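Local atomic coordinates of putative hydrolase (Bacteroides ovatus, PDB entry 4HBS), a protein that is of unknown function but, as a five-bladed beta-propeller related to the beta-fructosidase clan, is probably a hydrolase. Residues A[288-291]-A[292-295]; A[278-281]-A[282-286]; A[405-408]-A[409-412]; A[32-35]-A[36-39]; A[41-44]-A[45-48]. All blocks are in the same frame, centred on the assembly; numbering follows the deposited sequence.

Interaction 1: A[288-291]-A[292-295]; sequences IIPL and ESAC
A type I beta turn running from P290 to S293 reverses the chain in the loop that links helix 280-285 to strand 298-303, joining two blades of the propeller. Its closing bond runs from S293 N to P290 O, 3.2 Å with an N-H...O angle of 154°. L291 turns its side chain outward, whereas E292 CG lies alongside P290 CB at 4.1 Å. On the inner side of the turn the S293 side chain folds back over the proline ring. With OG held beside its own backbone N (chi1 -66°), the hydroxyl lies 3.6 Å from P290 CG, while S293 CB packs 3.8 Å from P290 CD. The hydroxyl itself is bonded to Q335 OE1, and F323 covers both P290 and S293, so the turn packs on strands 319-325 and 333-340 of the following sheet. I289 comes in from before the turn, its side chain resting on M309, V246 and F332. Beyond the turn A294 O is hydrogen-bonded to a bound glycerol, probably from the crystallisation liquor. The terminal methyl of I289 reaches across to the outgoing arm of the loop, where CD1 lies 3.8 Å from S293 O.

Interaction 2: A[278-281]-A[282-286]; sequences PSTQ and DAENS
P278 begins the approach to helix 280-285, its ring lying beneath the first turn with CG 4.2 Å from A283 CB, a small apolar contact. S279 follows at the N-cap. Its OG sits between the backbone N and the carbonyl carbon (chi1 67°), a rotamer that turns the hydroxyl toward the start of the helix, where it accepts from D282 N at 3.1 Å. The same S279 OG also makes a weak bond to D282 OD2 at 2.9 Å, so the serine hydroxyl links the backbone and side chain of one residue. Its carbonyl starts the regular helical pattern, S279 O receiving A283 N at 2.8 Å. T280 continues it through a bond from E284 N, and the two side chains run side by side in the same direction, T280 CG2 lying 3.4 Å from E284 OE2. Q281 extends its own side chain outward, leaving its carbonyl O to take N285 N at 3.3 Å. At the last turn S286 OG bends back to D282 O. The short helix is seated against strand 260-265, where P278 packs on Y262 and D282 on V264, and where S286 OG also binds A265 N. On another flank A283 meets L222, T280 meets T221, and E284 OE2 is hydrogen-bonded to S242 OG at the end of strand 236-242.

Interaction 3: A[405-408]-A[409-412]; sequences WESL and YDND
L408 and Y409, neighbours at the end of a short 3-10 segment, pack against each other, with S407 accepting from D410 across the end of that segment. The tyrosine ring has its CG beside the backbone N (chi1 -60°), which carries it back along the preceding residue. One ring face is then met by L408 CB, 4.4 Å from Y409 CD2. Its far end is anchored by a hydrogen bond from the phenol to the carbonyl of D334, and its flank is covered by M322, R324 and K336. S407 contributes mainly through its backbone: D410 N donates to S407 O at 2.8 Å, with an N-H...O angle of 153°. D410 CB lies just beyond the same oxygen, 3.2 Å from S407 O. S407 CB is 3.9 Å from D410 OD2, which forms a salt bridge with K36 NZ. The serine hydroxyl is instead turned to N404 O. Near L408 O stands D412 OD1, and K336 joins the two residues through a salt bridge to D412 OD2 and a weak bond to the L408 carbonyl. The arrangement is a 3-10 turn run directly into a type I beta turn, Y409 to D412, which follows strand 399-403 near the C-terminus and fastens this tail to the neighbouring blade of the propeller.

Interaction 4: A[32-35]-A[36-39]; sequences GQYW and KVFV
K36 lays its aliphatic chain over the W35 indole, a CH-pi contact in which CG stands 3.7 Å from the centroid of the six-membered ring and only 2° off its normal. Both residues occupy the corner of a type I beta turn, Y34 to V37, that leads into strand 38-42 of the propeller. The indole reaches this place because W35 CG lies between the backbone N and the carbonyl carbon (chi1 66°), which folds the ring alongside the lysine. A second ring, steeply inclined to the indole, flanks the same chain: Y34 runs beside it, with CE2 3.7 Å from K36 CB, and one face of the phenol ring looks onto K36 N. The turn is closed by V37 N donating to Y34 O at 3.1 Å, and V37 CG2 packs against Y34 CB from the edge of the ring, at 4.0 Å. Before the turn, the Q33 side chain crosses obliquely to V39, its CD 4.1 Å from V39 CG2, and F339 of strand 333-340 covers both side chains. The lysine ammonium, largely enclosed, has three partners. N10 O accepts a hydrogen bond and D410 OD2 a salt bridge, tying the N-terminal and C-terminal tails together here, and K36 NZ also donates to Y34 OH at 3.0 Å.

Interaction 5: A[41-44]-A[45-48]; sequences KDLK and YNAL
The Y45 ring meets the D42 carboxylate at one edge, with D42 OD1 near the ring plane and 3.7 Å from Y45 CD1, and carries L48 CD1 over the centre of one face, 3.9 Å above it. Carboxylate and ring are steeply inclined, their planes 71° apart, and D42 OD2 comes obliquely to within 3.5 Å of Y45 CD1. This is the N-cap of helix 43-48, where strand 38-42 passes straight into the helix. The torsion that makes the cap is chi1 of D42 (-169°), which sets CG opposite its own N and swings the carboxylate over the first helical turn. There D42 OD1 accepts Y45 N at 3.0 Å, the donor lying above the carboxylate plane, while the other oxygen, OD2, forms a salt bridge to R401. The carbonyl of the same residue begins the helical series, D42 O taking N46 N at 3.1 Å, and the side chain of N46 folds beside it, its OD1 bonded to F399 N of strand 399-403. Away from the cap, the phenol of Y45 reaches E106 and Q102, its ring lies close to a bound glycerol, probably from the crystallisation liquor, and K44 forms a salt bridge with E21. The helix is continued by A47 N bonding to L43 O and, at 3.0 Å, L48 N bonding to K44 O.

Overall arrangement
Along the chain the order is interaction 4, 5, 2, 1 and 3. Interactions 4 and 5 share strand 38-42, their centres 20 Å apart, and interaction 3 follows strand 399-403, the partner of 38-42 in the same sheet. One sheet thus combines strands from both ends of the chain, the usual way of closing a propeller ring, and interactions 3 and 4 touch there with centres 10 Å apart. Interactions 2 and 1 follow each other in the connection between the sheet ending in strand 271-274 and the sheet beginning with strand 298-303, with centres 14 Å apart. Interactions 2 and 5 lie 40 Å apart between centres, on opposite sides of the chain's centre.

Interaction 1: A[288-291]-A[292-295]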
loop_
_atom_site.group_PDB
_atom_site.type_symbol
_atom_site.label_atom_id
_atom_site.label_comp_id
_atom_site.label_asym_id
_atom_site.label_seq_id
_atom_site.Cartn_x
_atom_site.Cartn_y
_atom_site.Cartn_z
ATOM N N ILE A 288 -20.026 -3.229 -1.228
ATOM C CA ILE A 288 -20.413 -1.818 -1.339
ATOM C C ILE A 288 -20.114 -1.251 -2.749
ATOM O O ILE A 288 -20.367 -0.079 -2.969
ATOM C CB ILE A 288 -19.832 -0.926 -0.197
ATOM C CG1 ILE A 288 -18.298 -0.771 -0.250
ATOM C CG2 ILE A 288 -20.285 -1.466 1.164
ATOM C CD1 ILE A 288 -17.800 0.378 0.521
ATOM N N ILE A 289 -19.658 -2.087 -3.701
ATOM C CA ILE A 289 -19.438 -1.713 -5.118
ATOM C C ILE A 289 -20.534 -2.443 -5.913
ATOM O O ILE A 289 -21.236 -3.264 -5.311
ATOM C CB ILE A 289 -17.994 -2.070 -5.595
ATOM C CG1 ILE A 289 -17.632 -3.554 -5.332
ATOM C CG2 ILE A 289 -17.007 -1.165 -4.923
ATOM C CD1 ILE A 289 -16.475 -4.055 -6.099
ATOM N N PRO A 290 -20.731 -2.226 -7.233
ATOM C CA PRO A 290 -21.796 -2.978 -7.936
ATOM C C PRO A 290 -21.527 -4.490 -7.958
ATOM O O PRO A 290 -20.380 -4.929 -7.792
ATOM C CB PRO A 290 -21.794 -2.375 -9.341
ATOM C CG PRO A 290 -21.077 -1.071 -9.207
ATOM C CD PRO A 290 -20.054 -1.288 -8.144
ATOM N N LEU A 291 -22.589 -5.290 -8.159
ATOM C CA LEU A 291 -22.485 -6.768 -8.170
ATOM C C LEU A 291 -21.815 -7.277 -9.467
ATOM O O LEU A 291 -21.284 -8.394 -9.515
ATOM C CB LEU A 291 -23.878 -7.415 -8.002
ATOM C CG LEU A 291 -24.427 -7.463 -6.567
ATOM C CD1 LEU A 291 -24.571 -6.059 -5.962
ATOM C CD2 LEU A 291 -25.767 -8.187 -6.525
ATOM N N GLU A 292 -21.802 -6.411 -10.484
ATOM C CA GLU A 292 -21.235 -6.652 -11.812
ATOM C C GLU A 292 -19.775 -6.102 -11.885
ATOM O O GLU A 292 -19.155 -6.143 -12.954
ATOM C CB GLU A 292 -22.148 -6.019 -12.919
ATOM C CG GLU A 292 -22.915 -4.763 -12.494
ATOM C CD GLU A 292 -23.551 -3.936 -13.590
ATOM O OE1 GLU A 292 -23.612 -4.405 -14.750
ATOM O OE2 GLU A 292 -23.999 -2.808 -13.275
ATOM N N SER A 293 -19.228 -5.619 -10.740
ATOM C CA SER A 293 -17.879 -5.082 -10.643
ATOM C C SER A 293 -17.068 -5.892 -9.696
ATOM O O SER A 293 -17.598 -6.511 -8.773
ATOM C CB SER A 293 -17.910 -3.646 -10.150
ATOM O OG SER A 293 -18.533 -2.799 -11.101
ATOM N N ALA A 294 -15.767 -5.855 -9.903
ATOM C CA ALA A 294 -14.785 -6.558 -9.095
ATOM C C ALA A 294 -13.582 -5.679 -8.964
ATOM O O ALA A 294 -13.247 -4.975 -9.916
ATOM C CB ALA A 294 -14.415 -7.859 -9.767
ATOM N N CYS A 295 -12.981 -5.626 -7.788
ATOM C CA CYS A 295 -11.787 -4.813 -7.596
ATOM C C CYS A 295 -11.025 -5.280 -6.352
ATOM O O CYS A 295 -11.604 -5.947 -5.494
ATOM C CB CYS A 295 -12.148 -3.323 -7.528
ATOM S SG CYS A 295 -11.924 -2.558 -5.901
#

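Interaction 2: A[278-281]-A[282-286]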
loop_
_atom_site.group_PDB
_atom_site.type_symbol
_atom_site.label_atom_id
_atom_site.label_comp_id
_atom_site.label_asym_id
_atom_site.label_seq_id
_atom_site.Cartn_x
_atom_site.Cartn_y
_atom_site.Cartn_z
ATOM N N PRO A 278 -18.702 -10.196 10.786
ATOM C CA PRO A 278 -19.505 -11.046 9.901
ATOM C C PRO A 278 -18.782 -12.267 9.384
ATOM O O PRO A 278 -17.558 -12.263 9.275
ATOM C CB PRO A 278 -19.825 -10.103 8.734
ATOM C CG PRO A 278 -18.653 -9.229 8.663
ATOM C CD PRO A 278 -18.286 -8.963 10.088
ATOM N N SER A 279 -19.548 -13.284 8.970
ATOM C CA SER A 279 -18.962 -14.448 8.318
ATOM C C SER A 279 -18.484 -14.000 6.937
ATOM O O SER A 279 -19.029 -13.036 6.396
ATOM C CB SER A 279 -19.988 -15.572 8.198
ATOM O OG SER A 279 -21.023 -15.214 7.299
ATOM N N THR A 280 -17.469 -14.660 6.377
ATOM C CA THR A 280 -16.959 -14.312 5.035
ATOM C C THR A 280 -18.128 -14.296 4.009
ATOM O O THR A 280 -18.249 -13.350 3.231
ATOM C CB THR A 280 -15.840 -15.277 4.642
ATOM O OG1 THR A 280 -14.684 -14.922 5.398
ATOM C CG2 THR A 280 -15.521 -15.248 3.154
ATOM N N GLN A 281 -19.002 -15.326 4.064
ATOM C CA GLN A 281 -20.187 -15.455 3.205
ATOM C C GLN A 281 -21.052 -14.194 3.304
ATOM O O GLN A 281 -21.456 -13.652 2.274
ATOM C CB GLN A 281 -20.990 -16.698 3.635
ATOM C CG GLN A 281 -22.184 -17.052 2.756
ATOM C CD GLN A 281 -22.979 -18.188 3.377
ATOM O OE1 GLN A 281 -22.472 -19.313 3.538
ATOM N NE2 GLN A 281 -24.227 -17.919 3.780
ATOM N N ASP A 282 -21.306 -13.714 4.550
ATOM C CA ASP A 282 -22.106 -12.507 4.784
ATOM C C ASP A 282 -21.384 -11.237 4.358
ATOM O O ASP A 282 -22.034 -10.338 3.836
ATOM C CB ASP A 282 -22.526 -12.394 6.247
ATOM C CG ASP A 282 -23.612 -13.375 6.636
ATOM O OD1 ASP A 282 -24.536 -13.610 5.808
ATOM O OD2 ASP A 282 -23.568 -13.880 7.779
ATOM N N ALA A 283 -20.062 -11.140 4.568
ATOM C CA ALA A 283 -19.317 -9.952 4.139
ATOM C C ALA A 283 -19.365 -9.806 2.593
ATOM O O ALA A 283 -19.491 -8.688 2.101
ATOM C CB ALA A 283 -17.877 -10.024 4.625
ATOM N N GLU A 284 -19.341 -10.933 1.842
ATOM C CA GLU A 284 -19.410 -10.919 0.372
ATOM C C GLU A 284 -20.817 -10.518 -0.140
ATOM O O GLU A 284 -20.917 -9.838 -1.170
ATOM C CB GLU A 284 -18.994 -12.278 -0.195
ATOM C CG GLU A 284 -17.508 -12.525 -0.037
ATOM C CD GLU A 284 -16.989 -13.802 -0.664
ATOM O OE1 GLU A 284 -17.486 -14.179 -1.751
ATOM O OE2 GLU A 284 -16.030 -14.384 -0.107
ATOM N N ASN A 285 -21.895 -10.891 0.593
ATOM C CA ASN A 285 -23.272 -10.481 0.233
ATOM C C ASN A 285 -23.473 -8.968 0.464
ATOM O O ASN A 285 -24.387 -8.380 -0.111
ATOM C CB ASN A 285 -24.333 -11.256 1.055
ATOM C CG ASN A 285 -24.329 -12.749 0.839
ATOM O OD1 ASN A 285 -24.068 -13.241 -0.267
ATOM N ND2 ASN A 285 -24.647 -13.511 1.885
ATOM N N SER A 286 -22.618 -8.357 1.328
ATOM C CA SER A 286 -22.628 -6.941 1.708
ATOM C C SER A 286 -21.618 -6.095 0.899
ATOM O O SER A 286 -21.046 -5.145 1.444
ATOM C CB SER A 286 -22.289 -6.828 3.193
ATOM O OG SER A 286 -22.939 -7.850 3.924
#

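Interaction 3: A[405-408]-A[409-412]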
loop_
_atom_site.group_PDB
_atom_site.type_symbol
_atom_site.label_atom_id
_atom_site.label_comp_id
_atom_site.label_asym_id
_atom_site.label_seq_id
_atom_site.Cartn_x
_atom_site.Cartn_y
_atom_site.Cartn_z
ATOM N N TRP A 405 -8.339 13.747 -12.901
ATOM C CA TRP A 405 -9.068 12.472 -12.692
ATOM C C TRP A 405 -10.578 12.714 -12.463
ATOM O O TRP A 405 -11.398 11.883 -12.836
ATOM C CB TRP A 405 -8.487 11.692 -11.493
ATOM C CG TRP A 405 -8.425 12.470 -10.207
ATOM C CD1 TRP A 405 -7.412 13.282 -9.788
ATOM C CD2 TRP A 405 -9.466 12.596 -9.231
ATOM N NE1 TRP A 405 -7.747 13.883 -8.600
ATOM C CE2 TRP A 405 -9.011 13.497 -8.246
ATOM C CE3 TRP A 405 -10.757 12.060 -9.111
ATOM C CZ2 TRP A 405 -9.782 13.834 -7.131
ATOM C CZ3 TRP A 405 -11.531 12.420 -8.023
ATOM C CH2 TRP A 405 -11.044 13.298 -7.049
ATOM N N GLU A 406 -10.923 13.869 -11.851
ATOM C CA GLU A 406 -12.301 14.325 -11.571
ATOM C C GLU A 406 -13.194 14.364 -12.842
ATOM O O GLU A 406 -14.402 14.170 -12.731
ATOM C CB GLU A 406 -12.269 15.745 -10.956
ATOM C CG GLU A 406 -11.510 15.855 -9.638
ATOM C CD GLU A 406 -10.147 16.537 -9.670
ATOM O OE1 GLU A 406 -9.373 16.291 -10.627
ATOM O OE2 GLU A 406 -9.826 17.259 -8.695
ATOM N N SER A 407 -12.588 14.639 -14.034
ATOM C CA SER A 407 -13.267 14.725 -15.341
ATOM C C SER A 407 -14.072 13.511 -15.715
ATOM O O SER A 407 -15.033 13.657 -16.451
ATOM C CB SER A 407 -12.251 14.930 -16.453
ATOM O OG SER A 407 -11.475 16.086 -16.212
ATOM N N LEU A 408 -13.686 12.309 -15.249
ATOM C CA LEU A 408 -14.375 11.066 -15.604
ATOM C C LEU A 408 -15.902 11.136 -15.466
ATOM O O LEU A 408 -16.597 10.526 -16.286
ATOM C CB LEU A 408 -13.845 9.898 -14.765
ATOM C CG LEU A 408 -12.429 9.406 -15.105
ATOM C CD1 LEU A 408 -12.011 8.345 -14.152
ATOM C CD2 LEU A 408 -12.342 8.878 -16.529
ATOM N N TYR A 409 -16.424 11.902 -14.484
ATOM C CA TYR A 409 -17.865 12.041 -14.269
ATOM C C TYR A 409 -18.430 13.385 -14.813
ATOM O O TYR A 409 -19.515 13.796 -14.392
ATOM C CB TYR A 409 -18.157 11.880 -12.770
ATOM C CG TYR A 409 -17.720 10.529 -12.245
ATOM C CD1 TYR A 409 -18.347 9.362 -12.665
ATOM C CD2 TYR A 409 -16.647 10.412 -11.373
ATOM C CE1 TYR A 409 -17.926 8.113 -12.217
ATOM C CE2 TYR A 409 -16.241 9.170 -10.886
ATOM C CZ TYR A 409 -16.863 8.017 -11.336
ATOM O OH TYR A 409 -16.433 6.792 -10.882
ATOM N N ASP A 410 -17.726 14.031 -15.795
ATOM C CA ASP A 410 -18.153 15.297 -16.433
ATOM C C ASP A 410 -19.480 15.146 -17.123
ATOM O O ASP A 410 -20.419 15.882 -16.834
ATOM C CB ASP A 410 -17.140 15.767 -17.530
ATOM C CG ASP A 410 -16.010 16.679 -17.105
ATOM O OD1 ASP A 410 -16.014 17.135 -15.929
ATOM O OD2 ASP A 410 -15.156 17.003 -17.968
ATOM N N ASN A 411 -19.542 14.193 -18.068
ATOM C CA ASN A 411 -20.709 13.970 -18.923
ATOM C C ASN A 411 -21.671 12.864 -18.360
ATOM O O ASN A 411 -22.414 12.252 -19.130
ATOM C CB ASN A 411 -20.231 13.639 -20.363
ATOM C CG ASN A 411 -19.127 14.567 -20.884
ATOM O OD1 ASN A 411 -18.048 14.118 -21.277
ATOM N ND2 ASN A 411 -19.359 15.877 -20.885
ATOM N N ASP A 412 -21.695 12.672 -17.019
ATOM C CA ASP A 412 -22.581 11.736 -16.325
ATOM C C ASP A 412 -23.503 12.530 -15.411
ATOM O O ASP A 412 -23.093 13.572 -14.893
ATOM C CB ASP A 412 -21.757 10.731 -15.495
ATOM C CG ASP A 412 -20.925 9.758 -16.310
ATOM O OD1 ASP A 412 -20.382 10.170 -17.364
ATOM O OD2 ASP A 412 -20.778 8.602 -15.876
#

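Interaction 4: A[32-35]-A[36-39]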
loop_
_atom_site.group_PDB
_atom_site.type_symbol
_atom_site.label_atom_id
_atom_site.label_comp_id
_atom_site.label_asym_id
_atom_site.label_seq_id
_atom_site.Cartn_x
_atom_site.Cartn_y
_atom_site.Cartn_z
ATOM N N GLY A 32 -7.777 2.743 -22.654
ATOM C CA GLY A 32 -8.504 2.657 -21.392
ATOM C C GLY A 32 -8.782 4.008 -20.743
ATOM O O GLY A 32 -9.831 4.167 -20.099
ATOM N N GLN A 33 -7.865 5.012 -20.920
ATOM C CA GLN A 33 -8.065 6.337 -20.314
ATOM C C GLN A 33 -8.779 7.357 -21.227
ATOM O O GLN A 33 -8.616 7.367 -22.455
ATOM C CB GLN A 33 -6.759 6.960 -19.791
ATOM C CG GLN A 33 -5.605 7.008 -20.780
ATOM C CD GLN A 33 -4.795 8.266 -20.695
ATOM O OE1 GLN A 33 -5.222 9.269 -20.133
ATOM N NE2 GLN A 33 -3.588 8.242 -21.236
ATOM N N TYR A 34 -9.560 8.242 -20.550
ATOM C CA TYR A 34 -10.354 9.358 -21.085
ATOM C C TYR A 34 -9.395 10.446 -21.526
ATOM O O TYR A 34 -8.397 10.672 -20.854
ATOM C CB TYR A 34 -11.296 9.857 -19.955
ATOM C CG TYR A 34 -12.255 10.991 -20.265
ATOM C CD1 TYR A 34 -13.010 10.995 -21.433
ATOM C CD2 TYR A 34 -12.552 11.956 -19.303
ATOM C CE1 TYR A 34 -13.967 11.984 -21.675
ATOM C CE2 TYR A 34 -13.516 12.938 -19.528
ATOM C CZ TYR A 34 -14.220 12.954 -20.713
ATOM O OH TYR A 34 -15.169 13.935 -20.902
ATOM N N TRP A 35 -9.654 11.091 -22.657
ATOM C CA TRP A 35 -8.764 12.134 -23.199
ATOM C C TRP A 35 -8.563 13.381 -22.265
ATOM O O TRP A 35 -7.536 14.042 -22.389
ATOM C CB TRP A 35 -9.248 12.584 -24.586
ATOM C CG TRP A 35 -10.583 13.280 -24.596
ATOM C CD1 TRP A 35 -11.819 12.704 -24.659
ATOM C CD2 TRP A 35 -10.796 14.689 -24.618
ATOM N NE1 TRP A 35 -12.790 13.674 -24.689
ATOM C CE2 TRP A 35 -12.189 14.903 -24.676
ATOM C CE3 TRP A 35 -9.945 15.796 -24.544
ATOM C CZ2 TRP A 35 -12.745 16.179 -24.695
ATOM C CZ3 TRP A 35 -10.496 17.063 -24.571
ATOM C CH2 TRP A 35 -11.880 17.246 -24.659
ATOM N N LYS A 36 -9.510 13.693 -21.350
ATOM C CA LYS A 36 -9.339 14.831 -20.418
ATOM C C LYS A 36 -8.461 14.439 -19.181
ATOM O O LYS A 36 -8.094 15.318 -18.383
ATOM C CB LYS A 36 -10.700 15.361 -19.910
ATOM C CG LYS A 36 -11.649 15.916 -20.962
ATOM C CD LYS A 36 -12.835 16.633 -20.281
ATOM C CE LYS A 36 -13.758 17.363 -21.233
ATOM N NZ LYS A 36 -15.164 16.892 -21.129
ATOM N N VAL A 37 -8.169 13.128 -18.995
ATOM C CA VAL A 37 -7.387 12.651 -17.863
ATOM C C VAL A 37 -5.912 12.575 -18.286
ATOM O O VAL A 37 -5.585 11.850 -19.216
ATOM C CB VAL A 37 -7.947 11.294 -17.366
ATOM C CG1 VAL A 37 -7.026 10.659 -16.322
ATOM C CG2 VAL A 37 -9.354 11.475 -16.796
ATOM N N PHE A 38 -5.029 13.337 -17.606
ATOM C CA PHE A 38 -3.591 13.356 -17.899
ATOM C C PHE A 38 -2.868 12.456 -16.927
ATOM O O PHE A 38 -2.919 12.699 -15.730
ATOM C CB PHE A 38 -3.051 14.782 -17.843
ATOM C CG PHE A 38 -3.796 15.683 -18.794
ATOM C CD1 PHE A 38 -3.527 15.653 -20.159
ATOM C CD2 PHE A 38 -4.876 16.443 -18.354
ATOM C CE1 PHE A 38 -4.261 16.441 -21.052
ATOM C CE2 PHE A 38 -5.607 17.234 -19.251
ATOM C CZ PHE A 38 -5.302 17.216 -20.596
ATOM N N VAL A 39 -2.243 11.382 -17.445
ATOM C CA VAL A 39 -1.500 10.393 -16.662
ATOM C C VAL A 39 -0.019 10.595 -16.921
ATOM O O VAL A 39 0.384 10.783 -18.074
ATOM C CB VAL A 39 -1.924 8.952 -17.026
ATOM C CG1 VAL A 39 -1.185 7.934 -16.171
ATOM C CG2 VAL A 39 -3.427 8.764 -16.890
#

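Interaction 5: A[41-44]-A[45-48]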
loop_
_atom_site.group_PDB
_atom_site.type_symbol
_atom_site.label_atom_id
_atom_site.label_comp_id
_atom_site.label_asym_id
_atom_site.label_seq_id
_atom_site.Cartn_x
_atom_site.Cartn_y
_atom_site.Cartn_z
ATOM N N LYS A 41 4.207 9.369 -15.656
ATOM C CA LYS A 41 5.132 8.517 -14.930
ATOM C C LYS A 41 5.911 9.454 -14.006
ATOM O O LYS A 41 6.509 10.398 -14.520
ATOM C CB LYS A 41 6.113 7.808 -15.889
ATOM C CG LYS A 41 5.523 6.789 -16.815
ATOM C CD LYS A 41 6.580 6.322 -17.839
ATOM C CE LYS A 41 6.242 4.989 -18.484
ATOM N NZ LYS A 41 6.487 4.992 -19.958
ATOM N N ASP A 42 5.914 9.249 -12.684
ATOM C CA ASP A 42 6.718 10.115 -11.801
ATOM C C ASP A 42 8.167 9.568 -11.811
ATOM O O ASP A 42 8.461 8.593 -11.114
ATOM C CB ASP A 42 6.124 10.189 -10.368
ATOM C CG ASP A 42 6.748 11.253 -9.482
ATOM O OD1 ASP A 42 7.944 11.547 -9.660
ATOM O OD2 ASP A 42 6.034 11.791 -8.610
ATOM N N LEU A 43 9.062 10.180 -12.629
ATOM C CA LEU A 43 10.439 9.698 -12.751
ATOM C C LEU A 43 11.269 10.091 -11.539
ATOM O O LEU A 43 12.253 9.407 -11.252
ATOM C CB LEU A 43 11.104 10.187 -14.033
ATOM C CG LEU A 43 10.339 9.963 -15.357
ATOM C CD1 LEU A 43 11.185 10.388 -16.524
ATOM C CD2 LEU A 43 9.904 8.513 -15.529
ATOM N N LYS A 44 10.869 11.169 -10.807
ATOM C CA LYS A 44 11.558 11.612 -9.580
ATOM C C LYS A 44 11.434 10.541 -8.509
ATOM O O LYS A 44 12.424 10.208 -7.857
ATOM C CB LYS A 44 10.941 12.932 -9.065
ATOM C CG LYS A 44 11.729 13.666 -8.000
ATOM C CD LYS A 44 10.968 14.919 -7.543
ATOM C CE LYS A 44 11.789 16.179 -7.610
ATOM N NZ LYS A 44 12.695 16.344 -6.436
ATOM N N TYR A 45 10.200 10.000 -8.322
ATOM C CA TYR A 45 9.941 8.966 -7.316
ATOM C C TYR A 45 10.473 7.642 -7.792
ATOM O O TYR A 45 11.108 6.964 -7.011
ATOM C CB TYR A 45 8.464 8.893 -6.915
ATOM C CG TYR A 45 8.184 9.851 -5.783
ATOM C CD1 TYR A 45 8.227 11.225 -5.985
ATOM C CD2 TYR A 45 8.066 9.394 -4.476
ATOM C CE1 TYR A 45 8.089 12.119 -4.927
ATOM C CE2 TYR A 45 7.955 10.278 -3.405
ATOM C CZ TYR A 45 7.993 11.644 -3.629
ATOM O OH TYR A 45 7.909 12.502 -2.549
ATOM N N ASN A 46 10.326 7.300 -9.075
ATOM C CA ASN A 46 10.926 6.066 -9.596
ATOM C C ASN A 46 12.444 6.064 -9.314
ATOM O O ASN A 46 12.982 5.019 -8.968
ATOM C CB ASN A 46 10.660 5.905 -11.099
ATOM C CG ASN A 46 9.228 5.576 -11.425
ATOM O OD1 ASN A 46 8.368 5.519 -10.548
ATOM N ND2 ASN A 46 8.924 5.351 -12.695
ATOM N N ALA A 47 13.111 7.252 -9.386
ATOM C CA ALA A 47 14.548 7.385 -9.105
ATOM C C ALA A 47 14.820 7.261 -7.626
ATOM O O ALA A 47 15.798 6.608 -7.254
ATOM C CB ALA A 47 15.074 8.715 -9.614
ATOM N N LEU A 48 13.958 7.849 -6.770
ATOM C CA LEU A 48 14.129 7.737 -5.319
ATOM C C LEU A 48 14.170 6.277 -4.867
ATOM O O LEU A 48 14.991 5.938 -4.018
ATOM C CB LEU A 48 13.013 8.466 -4.555
ATOM C CG LEU A 48 13.172 9.958 -4.386
ATOM C CD1 LEU A 48 11.893 10.560 -3.822
ATOM C CD2 LEU A 48 14.383 10.298 -3.488
#